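Side-chain contact in fimbrial structural subunit (Actinomyces naeslundii, PDB 3QDH), which forms the shaft of Actinomyces type 2 fimbriae and probably mediates adhesion to streptococci and host cells during oral biofilm development: residues 130-133 with 134-138. Residues are numbered along the deposited sequence; the frame is centred on the assembly and turned at random.
Sequences VYAE and QPPTP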
ATOM      1  N   VAL A 130      -4.142  32.172  13.359  1.00 16.13           N
ATOM      2  CA  VAL A 130      -4.209  33.268  14.335  1.00 17.26           C
ATOM      3  C   VAL A 130      -4.466  34.580  13.587  1.00 18.33           C
ATOM      4  O   VAL A 130      -3.949  34.771  12.477  1.00 18.05           O
ATOM      5  CB  VAL A 130      -2.890  33.339  15.166  1.00 17.17           C
ATOM      6  CG1 VAL A 130      -1.668  33.681  14.264  1.00 16.98           C
ATOM      7  CG2 VAL A 130      -3.011  34.320  16.348  1.00 15.97           C
ATOM      8  N   TYR A 131      -5.287  35.457  14.162  1.00 19.88           N
ATOM      9  CA  TYR A 131      -5.444  36.814  13.640  1.00 22.22           C
ATOM     10  C   TYR A 131      -4.205  37.618  14.029  1.00 23.10           C
ATOM     11  O   TYR A 131      -3.775  37.598  15.187  1.00 21.90           O
ATOM     12  CB  TYR A 131      -6.718  37.487  14.180  1.00 22.90           C
ATOM     13  CG  TYR A 131      -7.057  38.824  13.530  1.00 26.98           C
ATOM     14  CD1 TYR A 131      -6.442  40.009  13.949  1.00 30.47           C
ATOM     15  CD2 TYR A 131      -7.995  38.900  12.507  1.00 30.39           C
ATOM     16  CE1 TYR A 131      -6.753  41.235  13.353  1.00 32.76           C
ATOM     17  CE2 TYR A 131      -8.317  40.123  11.907  1.00 32.88           C
ATOM     18  CZ  TYR A 131      -7.690  41.281  12.334  1.00 34.17           C
ATOM     19  OH  TYR A 131      -8.005  42.489  11.739  1.00 36.82           O
ATOM     20  N   ALA A 132      -3.609  38.285  13.050  1.00 24.61           N
ATOM     21  CA  ALA A 132      -2.464  39.145  13.307  1.00 26.63           C
ATOM     22  C   ALA A 132      -2.472  40.347  12.366  1.00 28.36           C
ATOM     23  O   ALA A 132      -2.887  40.245  11.211  1.00 27.94           O
ATOM     24  CB  ALA A 132      -1.161  38.365  13.181  1.00 26.05           C
ATOM     25  N   GLU A 133      -2.027  41.492  12.875  1.00 30.63           N
ATOM     26  CA  GLU A 133      -1.870  42.672  12.023  1.00 32.77           C
ATOM     27  C   GLU A 133      -0.626  42.534  11.153  1.00 33.38           C
ATOM     28  O   GLU A 133      -0.559  43.090  10.054  1.00 34.21           O
ATOM     29  CB  GLU A 133      -1.849  43.961  12.848  1.00 32.95           C
ATOM     30  CG  GLU A 133      -3.241  44.492  13.183  1.00 35.44           C
ATOM     31  CD  GLU A 133      -4.108  44.742  11.946  1.00 38.73           C
ATOM     32  OE1 GLU A 133      -3.577  45.207  10.910  1.00 40.84           O
ATOM     33  OE2 GLU A 133      -5.330  44.477  12.014  1.00 39.96           O
ATOM     34  N   GLN A 134       0.347  41.774  11.643  1.00 34.31           N
ATOM     35  CA  GLN A 134       1.525  41.415  10.862  1.00 34.84           C
ATOM     36  C   GLN A 134       1.680  39.893  10.797  1.00 34.50           C
ATOM     37  O   GLN A 134       1.528  39.215  11.815  1.00 34.66           O
ATOM     38  CB  GLN A 134       2.788  42.057  11.457  1.00 35.47           C
ATOM     39  CG  GLN A 134       2.892  43.574  11.242  1.00 37.39           C
ATOM     40  CD  GLN A 134       3.281  43.960   9.813  1.00 40.28           C
ATOM     41  OE1 GLN A 134       4.143  43.329   9.189  1.00 41.64           O
ATOM     42  NE2 GLN A 134       2.649  45.009   9.293  1.00 40.79           N
ATOM     43  N   PRO A 135       1.983  39.353   9.600  1.00 33.90           N
ATOM     44  CA  PRO A 135       2.145  37.910   9.351  1.00 33.02           C
ATOM     45  C   PRO A 135       3.243  37.240  10.196  1.00 32.19           C
ATOM     46  O   PRO A 135       4.411  37.626  10.099  1.00 32.22           O
ATOM     47  CB  PRO A 135       2.507  37.848   7.859  1.00 33.25           C
ATOM     48  CG  PRO A 135       2.945  39.240   7.497  1.00 33.70           C
ATOM     49  CD  PRO A 135       2.121  40.136   8.357  1.00 34.03           C
ATOM     50  N   PRO A 136       2.880  36.225  11.011  1.00 30.99           N
ATOM     51  CA  PRO A 136       3.864  35.646  11.937  1.00 29.69           C
ATOM     52  C   PRO A 136       4.720  34.505  11.391  1.00 28.30           C
ATOM     53  O   PRO A 136       4.323  33.808  10.455  1.00 28.22           O
ATOM     54  CB  PRO A 136       2.993  35.127  13.091  1.00 29.91           C
ATOM     55  CG  PRO A 136       1.693  34.772  12.450  1.00 30.74           C
ATOM     56  CD  PRO A 136       1.524  35.679  11.237  1.00 30.83           C
ATOM     57  N   THR A 137       5.901  34.345  11.986  1.00 26.29           N
ATOM     58  CA  THR A 137       6.759  33.177  11.811  1.00 24.88           C
ATOM     59  C   THR A 137       5.983  31.940  12.267  1.00 24.15           C
ATOM     60  O   THR A 137       5.213  32.032  13.230  1.00 23.77           O
ATOM     61  CB  THR A 137       8.035  33.308  12.699  1.00 24.79           C
ATOM     62  OG1 THR A 137       8.659  34.570  12.467  1.00 24.28           O
ATOM     63  CG2 THR A 137       9.047  32.188  12.431  1.00 25.72           C
ATOM     64  N   PRO A 138       6.185  30.786  11.592  1.00 23.24           N
ATOM     65  CA  PRO A 138       5.507  29.542  11.980  1.00 22.48           C
ATOM     66  C   PRO A 138       5.998  28.977  13.302  1.00 21.71           C
ATOM     67  O   PRO A 138       7.052  29.371  13.806  1.00 22.37           O
ATOM     68  CB  PRO A 138       5.892  28.555  10.870  1.00 22.71           C
ATOM     69  CG  PRO A 138       6.500  29.356   9.794  1.00 22.15           C
ATOM     70  CD  PRO A 138       7.020  30.600  10.389  1.00 23.32           C
TER
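Val130 and Ala132 meet Pro136 in a local apolar contact round the turn where strand 118-131 ends, at one tip of the elongated molecule in the N-terminal domain of this fragment, probably the CnaA-type, immunoglobulin-like one. The chain reverses at Glu133 and Gln134, and the proline-rich run 134-138 passes back beside the strand end. Val130 and Pro136 run past each other in opposite directions, with Val130 CG1, which stands between the backbone N and the carbonyl carbon (chi1 64°), 4.0 Å from CG of the Pro136 ring. Ala132 CB approaches the same ring more loosely, 4.3 Å from CD. No hydrogen bond joins the two arms; what they share is this apolar packing at the surface. Phe40 of strand 39-49 touches Ala132, Pro135 and Pro136, while Lys38 NZ is hydrogen-bonded to Glu133 O; the turn thus rests on the start of strand 39-49 and on Lys38 just before it. Further on, Pro138 packs against Ala89 and Leu92 of helix 89-96. On the outer side, Tyr131 points away from the prolines, and its OH makes a weak 3.3 Å hydrogen bond to Glu133 OE2. Inside the bend, the methyl CB of Ala132 sits 3.1 Å from the carbonyl oxygen Gln134 O.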